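Long-range contacts in beta-fructofuranosidase (Arthrobacter, PDB 3WPU), which belongs to the levansucrase/invertase family of carbohydrate-active enzymes, whose members fold as five-bladed beta-propellers: residues T180-Y185 against K194-R199; G230-T235 against L324-S329; S267-E272 against Y303-V308; Q336-Q341 against Q419-Y424. One frame throughout, in Å; residues are numbered along the deposited sequence.

Contact 4 sits deepest, its centre about 5 Å from the centre of the chain, where side chains of two turning strands meet through a hydroxyl-carboxylate bond and overlaid flat groups. The other three lie about 19 to 21 Å out. Contact 1 is buried beta pairing, built on backbone bonds in a separate sheet. Contacts 2 and 3 work on another sheet, where strands 305-313 and 321-331 are neighbours: Leu328 O approaches Val308 N at 2.8 Å, a probable hydrogen bond. Contact 2 relies on tyrosines against prolines, while contact 3, only partly buried, mixes one backbone bond, a water and a surface arginine-tyrosine pair. Thr337 of contact 4 packs against Asn307 of contact 3.

Contact 1 (T180-Y185 against K194-R199); sequences TDVAFY and KPYDPR
The Tyr185 ring carries Lys194 CE squarely over the centre of one face, 3.5 Å from the centroid, and has Asp197 CB at its edge. Lys194 NZ follows over the same face, 4.3 Å from the Tyr185 centroid, so a CH-pi and a cation-pi contact come from one lysine laid out along the ring. Its CG stands between backbone N and carbonyl carbon (chi1 62°), and the extended chain beyond runs alongside the tyrosine. A water joins Lys194 NZ, Tyr185 OH and Asp197 OD2, and the hydroxyl also bonds to Asp154 O. The Tyr196 ring has Pro198 CD over one face, while Val182 CG1 reaches its CD1 obliquely at 3.5 Å; Phe184 lies beside it, the ring planes 36° apart. Asp197 is gripped side-on by Arg199, NE to OD1 at 2.9 Å and NH2 to OD2 at 2.8 Å. That arginine also has salt bridges to Asp224 and Glu153. In the backbone, Asp181 with Arg199 and Ala183 with Asp197 are hydrogen-bonded pairs, separated by the non-hydrogen-bonded pair Val182 with Pro198. This is the loop end of an antiparallel hairpin, closed by the eight-residue connection 186-193, part of the up-and-down meander that typifies a propeller blade.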
loop_
_atom_site.group_PDB
_atom_site.type_symbol
_atom_site.label_atom_id
_atom_site.label_comp_id
_atom_site.label_asym_id
_atom_site.label_seq_id
_atom_site.Cartn_x
_atom_site.Cartn_y
_atom_site.Cartn_z
ATOM N N THR A 180 7.519 -9.447 -1.122
ATOM C CA THR A 180 6.847 -10.690 -1.399
ATOM C C THR A 180 7.622 -11.403 -2.485
ATOM O O THR A 180 7.723 -10.917 -3.620
ATOM C CB THR A 180 5.384 -10.492 -1.815
ATOM O OG1 THR A 180 4.721 -9.555 -0.942
ATOM C CG2 THR A 180 4.626 -11.831 -1.830
ATOM N N ASP A 181 8.153 -12.567 -2.147
ATOM C CA ASP A 181 9.038 -13.313 -3.024
ATOM C C ASP A 181 8.208 -14.469 -3.560
ATOM O O ASP A 181 7.724 -15.272 -2.777
ATOM C CB ASP A 181 10.261 -13.790 -2.230
ATOM C CG ASP A 181 11.440 -14.210 -3.134
ATOM O OD1 ASP A 181 11.394 -13.998 -4.379
ATOM O OD2 ASP A 181 12.439 -14.756 -2.615
ATOM N N VAL A 182 7.985 -14.524 -4.878
ATOM C CA VAL A 182 6.975 -15.422 -5.426
ATOM C C VAL A 182 7.531 -16.354 -6.501
ATOM O O VAL A 182 8.268 -15.934 -7.418
ATOM C CB VAL A 182 5.777 -14.647 -6.023
ATOM C CG1 VAL A 182 4.597 -15.572 -6.285
ATOM C CG2 VAL A 182 5.338 -13.530 -5.091
ATOM N N ALA A 183 7.171 -17.625 -6.402
ATOM C CA ALA A 183 7.531 -18.623 -7.420
ATOM C C ALA A 183 6.265 -19.212 -8.033
ATOM O O ALA A 183 5.311 -19.537 -7.334
ATOM C CB ALA A 183 8.392 -19.729 -6.833
ATOM N N PHE A 184 6.258 -19.320 -9.362
ATOM C CA PHE A 184 5.153 -19.886 -10.098
ATOM C C PHE A 184 5.631 -21.147 -10.793
ATOM O O PHE A 184 6.796 -21.224 -11.210
ATOM C CB PHE A 184 4.642 -18.945 -11.187
ATOM C CG PHE A 184 4.159 -17.603 -10.678
ATOM C CD1 PHE A 184 2.801 -17.328 -10.578
ATOM C CD2 PHE A 184 5.069 -16.607 -10.315
ATOM C CE1 PHE A 184 2.366 -16.090 -10.129
ATOM C CE2 PHE A 184 4.632 -15.353 -9.894
ATOM C CZ PHE A 184 3.281 -15.114 -9.777
ATOM N N TYR A 185 4.705 -22.092 -10.959
ATOM C CA TYR A 185 5.019 -23.406 -11.545
ATOM C C TYR A 185 3.989 -23.716 -12.609
ATOM O O TYR A 185 2.980 -24.364 -12.347
ATOM C CB TYR A 185 5.065 -24.463 -10.447
ATOM C CG TYR A 185 6.079 -24.143 -9.391
ATOM C CD1 TYR A 185 7.369 -24.689 -9.427
ATOM C CD2 TYR A 185 5.773 -23.271 -8.351
ATOM C CE1 TYR A 185 8.313 -24.381 -8.455
ATOM C CE2 TYR A 185 6.713 -22.964 -7.380
ATOM C CZ TYR A 185 7.988 -23.500 -7.448
ATOM O OH TYR A 185 8.917 -23.204 -6.472
ATOM N N LYS A 194 1.403 -26.812 -10.010
ATOM C CA LYS A 194 0.959 -26.786 -8.614
ATOM C C LYS A 194 0.642 -25.316 -8.271
ATOM O O LYS A 194 0.942 -24.425 -9.064
ATOM C CB LYS A 194 2.029 -27.360 -7.662
ATOM C CG LYS A 194 3.355 -26.603 -7.627
ATOM C CD LYS A 194 4.204 -26.981 -6.415
ATOM C CE LYS A 194 5.388 -26.039 -6.234
ATOM N NZ LYS A 194 6.128 -26.301 -4.964
ATOM N N PRO A 195 0.038 -25.057 -7.108
ATOM C CA PRO A 195 -0.242 -23.654 -6.775
ATOM C C PRO A 195 1.036 -22.822 -6.653
ATOM O O PRO A 195 2.086 -23.334 -6.299
ATOM C CB PRO A 195 -0.968 -23.762 -5.425
ATOM C CG PRO A 195 -1.579 -25.132 -5.444
ATOM C CD PRO A 195 -0.571 -25.983 -6.136
ATOM N N TYR A 196 0.928 -21.531 -6.924
ATOM C CA TYR A 196 2.060 -20.633 -6.759
ATOM C C TYR A 196 2.440 -20.510 -5.282
ATOM O O TYR A 196 1.709 -20.957 -4.394
ATOM C CB TYR A 196 1.805 -19.285 -7.408
ATOM C CG TYR A 196 1.026 -18.252 -6.609
ATOM C CD1 TYR A 196 1.437 -16.932 -6.598
ATOM C CD2 TYR A 196 -0.102 -18.597 -5.847
ATOM C CE1 TYR A 196 0.749 -15.970 -5.907
ATOM C CE2 TYR A 196 -0.808 -17.648 -5.144
ATOM C CZ TYR A 196 -0.357 -16.336 -5.135
ATOM O OH TYR A 196 -1.059 -15.375 -4.456
ATOM N N ASP A 197 3.591 -19.894 -5.066
ATOM C CA ASP A 197 4.254 -19.912 -3.760
ATOM C C ASP A 197 4.772 -18.521 -3.452
ATOM O O ASP A 197 5.918 -18.205 -3.750
ATOM C CB ASP A 197 5.378 -20.933 -3.779
ATOM C CG ASP A 197 5.967 -21.210 -2.405
ATOM O OD1 ASP A 197 5.716 -20.471 -1.445
ATOM O OD2 ASP A 197 6.750 -22.172 -2.321
ATOM N N PRO A 198 3.904 -17.679 -2.860
ATOM C CA PRO A 198 4.276 -16.347 -2.421
ATOM C C PRO A 198 4.727 -16.379 -0.971
ATOM O O PRO A 198 4.008 -16.905 -0.122
ATOM C CB PRO A 198 2.975 -15.575 -2.527
ATOM C CG PRO A 198 1.895 -16.582 -2.293
ATOM C CD PRO A 198 2.460 -17.936 -2.683
ATOM N N ARG A 199 5.865 -15.764 -0.693
ATOM C CA ARG A 199 6.402 -15.733 0.678
ATOM C C ARG A 199 6.783 -14.335 1.075
ATOM O O ARG A 199 7.239 -13.545 0.241
ATOM C CB ARG A 199 7.598 -16.648 0.798
ATOM C CG ARG A 199 7.288 -18.075 0.363
ATOM C CD ARG A 199 8.404 -19.035 0.693
ATOM N NE ARG A 199 8.158 -20.359 0.137
ATOM C CZ ARG A 199 9.009 -21.378 0.234
ATOM N NH1 ARG A 199 10.120 -21.257 0.945
ATOM N NH2 ARG A 199 8.734 -22.528 -0.355
HETATM O O HOH W 1 2.195 -21.942 -9.871
HETATM O O HOH W 2 7.663 -23.883 -4.191
#

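Contact 2 (G230-T235 against L324-S329); sequences GTYYQT and LPPILS
Two consecutive tyrosines meet two consecutive prolines, and Tyr232 offers its ring to a backbone carbon: Pro325 CA lies over the ring centre, 3.9 Å from the centroid and 8° off the normal, a CH-pi contact. The prolines sit on strand 321-331 of a mixed sheet, just before a classic beta bulge at Ile327 and Leu328 opposite Val308; the tyrosines come from the loop between strands 213-226 and 245-250. Pro325 CG reaches the far end of the same tyrosine, 3.7 Å from Tyr232 OH, and Pro326 CD approaches Tyr232 CD1 obliquely. Asp229 holds this loop by bonding the backbone nitrogens of Tyr232 and Tyr233. Tyr233 and Pro326 run antiparallel alongside one another, Tyr233 CE1 3.8 Å from Pro326 CG. With its CG anti to the carbonyl carbon (chi1 -51°), Tyr233 carries its hydroxyl to the sheet, where Leu310 N also bonds it. Tyr233 OH donates to Leu324 O at 2.7 Å, tilted 20° from the carbonyl plane.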
loop_
_atom_site.group_PDB
_atom_site.type_symbol
_atom_site.label_atom_id
_atom_site.label_comp_id
_atom_site.label_asym_id
_atom_site.label_seq_id
_atom_site.Cartn_x
_atom_site.Cartn_y
_atom_site.Cartn_z
ATOM N N GLY A 230 -2.477 -21.887 7.155
ATOM C CA GLY A 230 -3.668 -22.705 6.961
ATOM C C GLY A 230 -4.611 -22.739 8.132
ATOM O O GLY A 230 -5.680 -23.337 8.033
ATOM N N THR A 231 -4.205 -22.136 9.254
ATOM C CA THR A 231 -5.103 -21.921 10.386
ATOM C C THR A 231 -5.612 -20.484 10.438
ATOM O O THR A 231 -6.803 -20.262 10.647
ATOM C CB THR A 231 -4.406 -22.296 11.711
ATOM O OG1 THR A 231 -4.069 -23.683 11.668
ATOM C CG2 THR A 231 -5.320 -22.064 12.889
ATOM N N TYR A 232 -4.718 -19.515 10.229
ATOM C CA TYR A 232 -5.092 -18.106 10.148
ATOM C C TYR A 232 -5.158 -17.606 8.698
ATOM O O TYR A 232 -6.044 -16.840 8.359
ATOM C CB TYR A 232 -4.081 -17.246 10.900
ATOM C CG TYR A 232 -3.978 -17.543 12.390
ATOM C CD1 TYR A 232 -5.108 -17.711 13.169
ATOM C CD2 TYR A 232 -2.762 -17.580 12.997
ATOM C CE1 TYR A 232 -5.010 -17.949 14.525
ATOM C CE2 TYR A 232 -2.657 -17.821 14.355
ATOM C CZ TYR A 232 -3.793 -18.007 15.101
ATOM O OH TYR A 232 -3.704 -18.242 16.487
ATOM N N TYR A 233 -4.185 -18.012 7.893
ATOM C CA TYR A 233 -4.058 -17.502 6.511
ATOM C C TYR A 233 -4.147 -18.663 5.557
ATOM O O TYR A 233 -3.468 -19.692 5.722
ATOM C CB TYR A 233 -2.776 -16.648 6.374
ATOM C CG TYR A 233 -2.759 -15.633 7.451
ATOM C CD1 TYR A 233 -3.677 -14.594 7.465
ATOM C CD2 TYR A 233 -1.934 -15.790 8.563
ATOM C CE1 TYR A 233 -3.735 -13.684 8.485
ATOM C CE2 TYR A 233 -1.976 -14.888 9.599
ATOM C CZ TYR A 233 -2.892 -13.859 9.591
ATOM O OH TYR A 233 -2.994 -12.992 10.647
ATOM N N GLN A 234 -5.033 -18.503 4.569
ATOM C CA GLN A 234 -5.336 -19.537 3.594
ATOM C C GLN A 234 -4.101 -19.966 2.783
ATOM O O GLN A 234 -3.268 -19.141 2.426
ATOM C CB GLN A 234 -6.392 -19.009 2.630
ATOM C CG GLN A 234 -7.071 -20.084 1.813
ATOM C CD GLN A 234 -8.031 -19.515 0.788
ATOM O OE1 GLN A 234 -7.658 -18.644 0.014
ATOM N NE2 GLN A 234 -9.291 -20.000 0.795
ATOM N N THR A 235 -4.003 -21.265 2.504
ATOM C CA THR A 235 -2.877 -21.816 1.759
ATOM C C THR A 235 -3.282 -22.204 0.334
ATOM O O THR A 235 -4.459 -22.227 -0.006
ATOM C CB THR A 235 -2.360 -23.108 2.387
ATOM O OG1 THR A 235 -3.399 -24.089 2.308
ATOM C CG2 THR A 235 -1.940 -22.894 3.841
ATOM N N LEU A 324 0.208 -13.887 14.093
ATOM C CA LEU A 324 -0.851 -13.634 15.055
ATOM C C LEU A 324 -2.190 -13.732 14.321
ATOM O O LEU A 324 -2.217 -13.784 13.071
ATOM C CB LEU A 324 -0.666 -12.261 15.703
ATOM C CG LEU A 324 0.623 -12.081 16.506
ATOM C CD1 LEU A 324 0.791 -10.660 17.013
ATOM C CD2 LEU A 324 0.697 -13.060 17.675
ATOM N N PRO A 325 -3.309 -13.763 15.063
ATOM C CA PRO A 325 -4.599 -13.949 14.354
ATOM C C PRO A 325 -4.922 -12.760 13.417
ATOM O O PRO A 325 -4.436 -11.653 13.609
ATOM C CB PRO A 325 -5.602 -14.108 15.504
ATOM C CG PRO A 325 -4.758 -14.671 16.642
ATOM C CD PRO A 325 -3.458 -13.932 16.529
ATOM N N PRO A 326 -5.715 -12.990 12.359
ATOM C CA PRO A 326 -6.025 -11.853 11.503
ATOM C C PRO A 326 -6.703 -10.692 12.233
ATOM O O PRO A 326 -7.477 -10.899 13.200
ATOM C CB PRO A 326 -6.996 -12.443 10.448
ATOM C CG PRO A 326 -6.939 -13.918 10.590
ATOM C CD PRO A 326 -6.453 -14.211 11.991
ATOM N N ILE A 327 -6.395 -9.478 11.828
ATOM C CA ILE A 327 -7.046 -8.292 12.441
ATOM C C ILE A 327 -8.310 -7.819 11.753
ATOM O O ILE A 327 -9.132 -7.131 12.383
ATOM C CB ILE A 327 -6.077 -7.098 12.658
ATOM C CG1 ILE A 327 -5.378 -6.690 11.348
ATOM C CG2 ILE A 327 -5.035 -7.438 13.717
ATOM C CD1 ILE A 327 -4.607 -5.387 11.443
ATOM N N LEU A 328 -8.475 -8.139 10.468
ATOM C CA LEU A 328 -9.692 -7.797 9.739
ATOM C C LEU A 328 -10.012 -8.919 8.753
ATOM O O LEU A 328 -9.095 -9.501 8.140
ATOM C CB LEU A 328 -9.508 -6.486 8.984
ATOM C CG LEU A 328 -10.735 -5.969 8.224
ATOM C CD1 LEU A 328 -11.730 -5.323 9.178
ATOM C CD2 LEU A 328 -10.361 -5.035 7.078
ATOM N N SER A 329 -11.275 -9.302 8.698
ATOM C CA SER A 329 -11.769 -10.237 7.675
ATOM C C SER A 329 -12.881 -9.582 6.916
ATOM O O SER A 329 -13.648 -8.791 7.475
ATOM C CB SER A 329 -12.274 -11.550 8.273
ATOM O OG SER A 329 -13.322 -11.346 9.227
#

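Contact 3 (S267-E272 against Y303-V308)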
loop_
_atom_site.group_PDB
_atom_site.type_symbol
_atom_site.label_atom_id
_atom_site.label_comp_id
_atom_site.label_asym_id
_atom_site.label_seq_id
_atom_site.Cartn_x
_atom_site.Cartn_y
_atom_site.Cartn_z
ATOM N N SER A 267 -8.906 -15.599 4.566
ATOM C CA SER A 267 -9.356 -16.423 5.673
ATOM C C SER A 267 -9.072 -17.892 5.350
ATOM O O SER A 267 -9.231 -18.352 4.229
ATOM C CB SER A 267 -10.844 -16.197 5.911
ATOM O OG SER A 267 -11.092 -14.855 6.272
ATOM N N ALA A 268 -8.656 -18.626 6.368
ATOM C CA ALA A 268 -8.145 -19.992 6.209
ATOM C C ALA A 268 -9.270 -21.033 6.202
ATOM O O ALA A 268 -9.478 -21.805 7.157
ATOM C CB ALA A 268 -7.127 -20.277 7.321
ATOM N N MET A 269 -10.010 -21.043 5.112
ATOM C CA MET A 269 -11.063 -22.026 4.884
ATOM C C MET A 269 -10.779 -22.688 3.560
ATOM O O MET A 269 -10.272 -22.051 2.642
ATOM C CB MET A 269 -12.436 -21.355 4.845
ATOM C CG MET A 269 -12.919 -20.933 6.226
ATOM S SD MET A 269 -14.536 -20.129 6.262
ATOM C CE MET A 269 -14.201 -18.484 5.684
ATOM N N GLN A 270 -11.096 -23.970 3.456
ATOM C CA GLN A 270 -11.034 -24.647 2.185
ATOM C C GLN A 270 -11.999 -23.947 1.250
ATOM O O GLN A 270 -13.133 -23.657 1.640
ATOM C CB GLN A 270 -11.442 -26.114 2.373
ATOM C CG GLN A 270 -11.342 -26.955 1.119
ATOM C CD GLN A 270 -9.914 -27.186 0.660
ATOM O OE1 GLN A 270 -9.608 -27.127 -0.530
ATOM N NE2 GLN A 270 -9.038 -27.439 1.594
ATOM N N ARG A 271 -11.574 -23.671 0.016
ATOM C CA ARG A 271 -12.348 -22.833 -0.886
ATOM C C ARG A 271 -13.783 -23.324 -1.053
ATOM O O ARG A 271 -14.739 -22.551 -0.990
ATOM C CB ARG A 271 -11.670 -22.772 -2.251
ATOM C CG ARG A 271 -12.451 -22.005 -3.290
ATOM C CD ARG A 271 -11.630 -21.903 -4.559
ATOM N NE ARG A 271 -12.250 -21.041 -5.558
ATOM C CZ ARG A 271 -12.248 -19.704 -5.535
ATOM N NH1 ARG A 271 -11.679 -19.021 -4.534
ATOM N NH2 ARG A 271 -12.829 -19.037 -6.527
ATOM N N GLU A 272 -13.904 -24.635 -1.253
ATOM C CA GLU A 272 -15.169 -25.260 -1.555
ATOM C C GLU A 272 -16.128 -25.380 -0.380
ATOM O O GLU A 272 -17.331 -25.576 -0.593
ATOM C CB GLU A 272 -14.912 -26.657 -2.133
ATOM C CG GLU A 272 -14.081 -26.660 -3.422
ATOM C CD GLU A 272 -12.571 -26.538 -3.230
ATOM O OE1 GLU A 272 -11.869 -26.342 -4.238
ATOM O OE2 GLU A 272 -12.061 -26.635 -2.098
ATOM N N TYR A 303 -16.731 -17.369 -1.996
ATOM C CA TYR A 303 -15.448 -17.323 -2.680
ATOM C C TYR A 303 -14.651 -16.004 -2.477
ATOM O O TYR A 303 -13.520 -15.880 -2.940
ATOM C CB TYR A 303 -15.675 -17.574 -4.171
ATOM C CG TYR A 303 -16.314 -18.930 -4.435
ATOM C CD1 TYR A 303 -15.719 -20.094 -3.975
ATOM C CD2 TYR A 303 -17.503 -19.045 -5.164
ATOM C CE1 TYR A 303 -16.278 -21.342 -4.209
ATOM C CE2 TYR A 303 -18.075 -20.293 -5.409
ATOM C CZ TYR A 303 -17.460 -21.440 -4.924
ATOM O OH TYR A 303 -18.010 -22.706 -5.147
ATOM N N GLN A 304 -15.258 -15.032 -1.806
ATOM C CA GLN A 304 -14.593 -13.757 -1.483
ATOM C C GLN A 304 -14.376 -13.687 0.024
ATOM O O GLN A 304 -15.293 -13.304 0.765
ATOM C CB GLN A 304 -15.438 -12.587 -1.967
ATOM C CG GLN A 304 -15.408 -12.378 -3.475
ATOM C CD GLN A 304 -16.343 -13.306 -4.233
ATOM O OE1 GLN A 304 -17.526 -13.418 -3.897
ATOM N NE2 GLN A 304 -15.819 -13.969 -5.269
ATOM N N ILE A 305 -13.178 -14.078 0.456
ATOM C CA ILE A 305 -12.867 -14.203 1.896
ATOM C C ILE A 305 -11.469 -13.646 2.200
ATOM O O ILE A 305 -10.587 -14.315 2.793
ATOM C CB ILE A 305 -13.033 -15.655 2.394
ATOM C CG1 ILE A 305 -12.204 -16.643 1.546
ATOM C CG2 ILE A 305 -14.494 -16.062 2.385
ATOM C CD1 ILE A 305 -12.138 -18.050 2.089
ATOM N N GLY A 306 -11.268 -12.397 1.802
ATOM C CA GLY A 306 -10.037 -11.703 2.067
ATOM C C GLY A 306 -9.872 -11.411 3.542
ATOM O O GLY A 306 -10.858 -11.260 4.265
ATOM N N ASN A 307 -8.627 -11.324 3.958
ATOM C CA ASN A 307 -8.308 -10.832 5.293
ATOM C C ASN A 307 -7.036 -9.996 5.347
ATOM O O ASN A 307 -6.254 -9.916 4.383
ATOM C CB ASN A 307 -8.356 -11.934 6.387
ATOM C CG ASN A 307 -7.192 -12.927 6.335
ATOM O OD1 ASN A 307 -6.265 -12.790 5.550
ATOM N ND2 ASN A 307 -7.245 -13.938 7.210
ATOM N N VAL A 308 -6.821 -9.385 6.505
ATOM C CA VAL A 308 -5.609 -8.661 6.789
ATOM C C VAL A 308 -4.987 -9.339 7.986
ATOM O O VAL A 308 -5.602 -9.442 9.047
ATOM C CB VAL A 308 -5.829 -7.152 7.093
ATOM C CG1 VAL A 308 -4.525 -6.518 7.506
ATOM C CG2 VAL A 308 -6.391 -6.460 5.847
HETATM O O HOH W 3 -9.818 -14.487 8.668
#
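The loop 267-272 is tied to the strand start at 303-308 by one backbone bond, Ser267 N to Ile305 O at 2.8 Å, nearly straight with an N-H...O angle of 160°; just beyond it the loop folds through an inverse gamma turn centred on Ala268, closed by Met269 N to Ser267 O. The turn swings Met269 back over Ile305: its chain bends at the last torsion (chi3 -77°) and brings CE to 4.1 Å from Ile305 CG2, while Ile305 CD1 touches Ser267 O at 3.6 Å. Past the bond, Asn307 stands beside Ser267, and a water spans the two side chains, donating a hydrogen bond to Ser267 OG at 2.7 Å and accepting one from Asn307 ND2 at 3.0 Å. The serine hydroxyl is also bonded to Asn331 OD1, on the neighbouring strand 321-331. At the exposed end, the extended Arg271 crosses Tyr303 at about a right angle. Tyr303 CD1 lies over the centre of the guanidinium face, 3.8 Å from CZ of Arg271, with the planes 29° apart. The loop runs on towards Cys276, whose disulfide to Cys332 links it to the chain just beyond strand 321-331. After leaving strand 260-266, its backbone bows away from segment 303-308 at Met269 and returns at Arg271, consistent with a connecting loop at the rim of a propeller blade.

Contact 4 (Q336-Q341 against Q419-Y424)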
loop_
_atom_site.group_PDB
_atom_site.type_symbol
_atom_site.label_atom_id
_atom_site.label_comp_id
_atom_site.label_asym_id
_atom_site.label_seq_id
_atom_site.Cartn_x
_atom_site.Cartn_y
_atom_site.Cartn_z
ATOM N N GLN A 336 -10.086 -9.521 -1.832
ATOM C CA GLN A 336 -8.793 -8.859 -1.782
ATOM C C GLN A 336 -8.788 -7.553 -0.992
ATOM O O GLN A 336 -9.255 -6.535 -1.444
ATOM C CB GLN A 336 -8.307 -8.633 -3.223
ATOM C CG GLN A 336 -7.880 -9.895 -3.920
ATOM C CD GLN A 336 -7.102 -9.590 -5.181
ATOM O OE1 GLN A 336 -6.364 -10.415 -5.663
ATOM N NE2 GLN A 336 -7.228 -8.365 -5.679
ATOM N N THR A 337 -8.280 -7.606 0.246
ATOM C CA THR A 337 -7.965 -6.420 0.995
ATOM C C THR A 337 -6.444 -6.260 0.840
ATOM O O THR A 337 -5.655 -6.834 1.592
ATOM C CB THR A 337 -8.353 -6.639 2.475
ATOM O OG1 THR A 337 -7.968 -7.965 2.849
ATOM C CG2 THR A 337 -9.869 -6.544 2.654
ATOM N N GLU A 338 -6.030 -5.521 -0.185
ATOM C CA GLU A 338 -4.634 -5.464 -0.573
ATOM C C GLU A 338 -3.845 -4.373 0.146
ATOM O O GLU A 338 -4.429 -3.407 0.652
ATOM C CB GLU A 338 -4.541 -5.223 -2.087
ATOM C CG GLU A 338 -5.296 -6.258 -2.868
ATOM C CD GLU A 338 -5.068 -6.123 -4.353
ATOM O OE1 GLU A 338 -3.966 -6.479 -4.817
ATOM O OE2 GLU A 338 -6.033 -5.749 -5.044
ATOM N N ARG A 339 -2.522 -4.504 0.130
ATOM C CA ARG A 339 -1.630 -3.483 0.619
ATOM C C ARG A 339 -2.036 -2.797 1.930
ATOM O O ARG A 339 -2.142 -1.566 2.033
ATOM C CB ARG A 339 -1.426 -2.438 -0.468
ATOM C CG ARG A 339 -0.144 -1.760 -0.224
ATOM C CD ARG A 339 0.219 -0.745 -1.261
ATOM N NE ARG A 339 1.492 -0.217 -0.821
ATOM C CZ ARG A 339 2.298 0.507 -1.564
ATOM N NH1 ARG A 339 1.948 0.859 -2.821
ATOM N NH2 ARG A 339 3.425 0.910 -1.026
ATOM N N PRO A 340 -2.245 -3.608 2.960
ATOM C CA PRO A 340 -2.644 -3.015 4.227
ATOM C C PRO A 340 -1.503 -2.211 4.861
ATOM O O PRO A 340 -0.324 -2.561 4.748
ATOM C CB PRO A 340 -2.991 -4.230 5.074
ATOM C CG PRO A 340 -2.125 -5.318 4.537
ATOM C CD PRO A 340 -2.125 -5.070 3.034
ATOM N N GLN A 341 -1.876 -1.124 5.518
ATOM C CA GLN A 341 -0.945 -0.380 6.376
ATOM C C GLN A 341 -1.697 0.121 7.581
ATOM O O GLN A 341 -2.897 0.304 7.541
ATOM C CB GLN A 341 -0.313 0.810 5.654
ATOM C CG GLN A 341 -1.340 1.796 5.115
ATOM C CD GLN A 341 -0.759 2.937 4.315
ATOM O OE1 GLN A 341 -1.083 3.079 3.112
ATOM N NE2 GLN A 341 0.066 3.777 4.950
ATOM N N GLN A 419 -8.180 5.000 -12.686
ATOM C CA GLN A 419 -7.109 5.990 -12.805
ATOM C C GLN A 419 -5.984 5.784 -11.825
ATOM O O GLN A 419 -4.897 6.312 -12.026
ATOM C CB GLN A 419 -7.637 7.426 -12.645
ATOM C CG GLN A 419 -8.114 7.743 -11.230
ATOM C CD GLN A 419 -8.602 9.169 -11.078
ATOM O OE1 GLN A 419 -8.993 9.827 -12.049
ATOM N NE2 GLN A 419 -8.544 9.669 -9.863
ATOM N N ALA A 420 -6.279 5.075 -10.733
ATOM C CA ALA A 420 -5.347 4.946 -9.624
ATOM C C ALA A 420 -5.513 3.586 -8.952
ATOM O O ALA A 420 -6.633 3.072 -8.813
ATOM C CB ALA A 420 -5.592 6.066 -8.617
ATOM N N TYR A 421 -4.387 3.001 -8.560
ATOM C CA TYR A 421 -4.378 1.795 -7.742
ATOM C C TYR A 421 -3.106 1.726 -6.874
ATOM O O TYR A 421 -2.209 2.587 -6.987
ATOM C CB TYR A 421 -4.624 0.500 -8.566
ATOM C CG TYR A 421 -5.249 -0.559 -7.701
ATOM C CD1 TYR A 421 -6.509 -0.364 -7.163
ATOM C CD2 TYR A 421 -4.549 -1.709 -7.346
ATOM C CE1 TYR A 421 -7.082 -1.290 -6.320
ATOM C CE2 TYR A 421 -5.095 -2.638 -6.468
ATOM C CZ TYR A 421 -6.368 -2.434 -5.965
ATOM O OH TYR A 421 -6.973 -3.348 -5.101
ATOM N N SER A 422 -3.106 0.740 -5.966
ATOM C CA SER A 422 -2.029 0.500 -5.007
ATOM C C SER A 422 -1.650 1.757 -4.230
ATOM O O SER A 422 -0.463 2.040 -3.970
ATOM C CB SER A 422 -0.831 -0.142 -5.699
ATOM O OG SER A 422 -1.224 -1.399 -6.228
ATOM N N HIS A 423 -2.674 2.479 -3.804
ATOM C CA HIS A 423 -2.488 3.707 -3.087
ATOM C C HIS A 423 -1.712 3.438 -1.788
ATOM O O HIS A 423 -1.748 2.333 -1.221
ATOM C CB HIS A 423 -3.820 4.288 -2.656
ATOM C CG HIS A 423 -4.785 4.556 -3.765
ATOM N ND1 HIS A 423 -5.275 3.576 -4.595
ATOM C CD2 HIS A 423 -5.402 5.702 -4.129
ATOM C CE1 HIS A 423 -6.149 4.111 -5.430
ATOM N NE2 HIS A 423 -6.241 5.400 -5.168
ATOM N N TYR A 424 -1.030 4.472 -1.337
ATOM C CA TYR A 424 -0.255 4.396 -0.106
ATOM C C TYR A 424 -0.388 5.726 0.598
ATOM O O TYR A 424 -0.120 6.774 0.012
ATOM C CB TYR A 424 1.207 4.085 -0.452
ATOM C CG TYR A 424 2.077 4.037 0.778
ATOM C CD1 TYR A 424 2.149 2.895 1.562
ATOM C CD2 TYR A 424 2.795 5.151 1.160
ATOM C CE1 TYR A 424 2.897 2.865 2.725
ATOM C CE2 TYR A 424 3.570 5.131 2.317
ATOM C CZ TYR A 424 3.637 4.001 3.078
ATOM O OH TYR A 424 4.412 3.943 4.239
#
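Near the middle of the propeller, two segments of the chain turn corners side by side, each at a residue in the left-handed region, Arg339 and Ser422. Tyr421 OH donates to Glu338 OE2 at 2.6 Å, arriving from above the carboxylate plane, 49° out of it; the other oxygen of Glu338 forms a salt bridge with Arg245. Arg339, fully extended, runs across segment 419-424. Its NH1 makes a weak, bent bond to Ser422 O at 2.9 Å, its NH2 bonds to Thr77 O, and Tyr424 CB covers one guanidinium face, 3.9 Å from Arg339 CZ. Gln341 lays its amide over one face of the Tyr424 ring, planes 21° apart, with NE2 3.7 Å from Tyr424 CE1 and offset toward the rim; OE1 accepts from Val425 N, which fixes the amide's rotation. The buried His423 O lacks a hydrogen-bond partner in the model and faces Arg339 CD. Polar side chains meeting between strands of two different sheets, near the centre of the chain, are consistent with the central pocket of a five-bladed propeller.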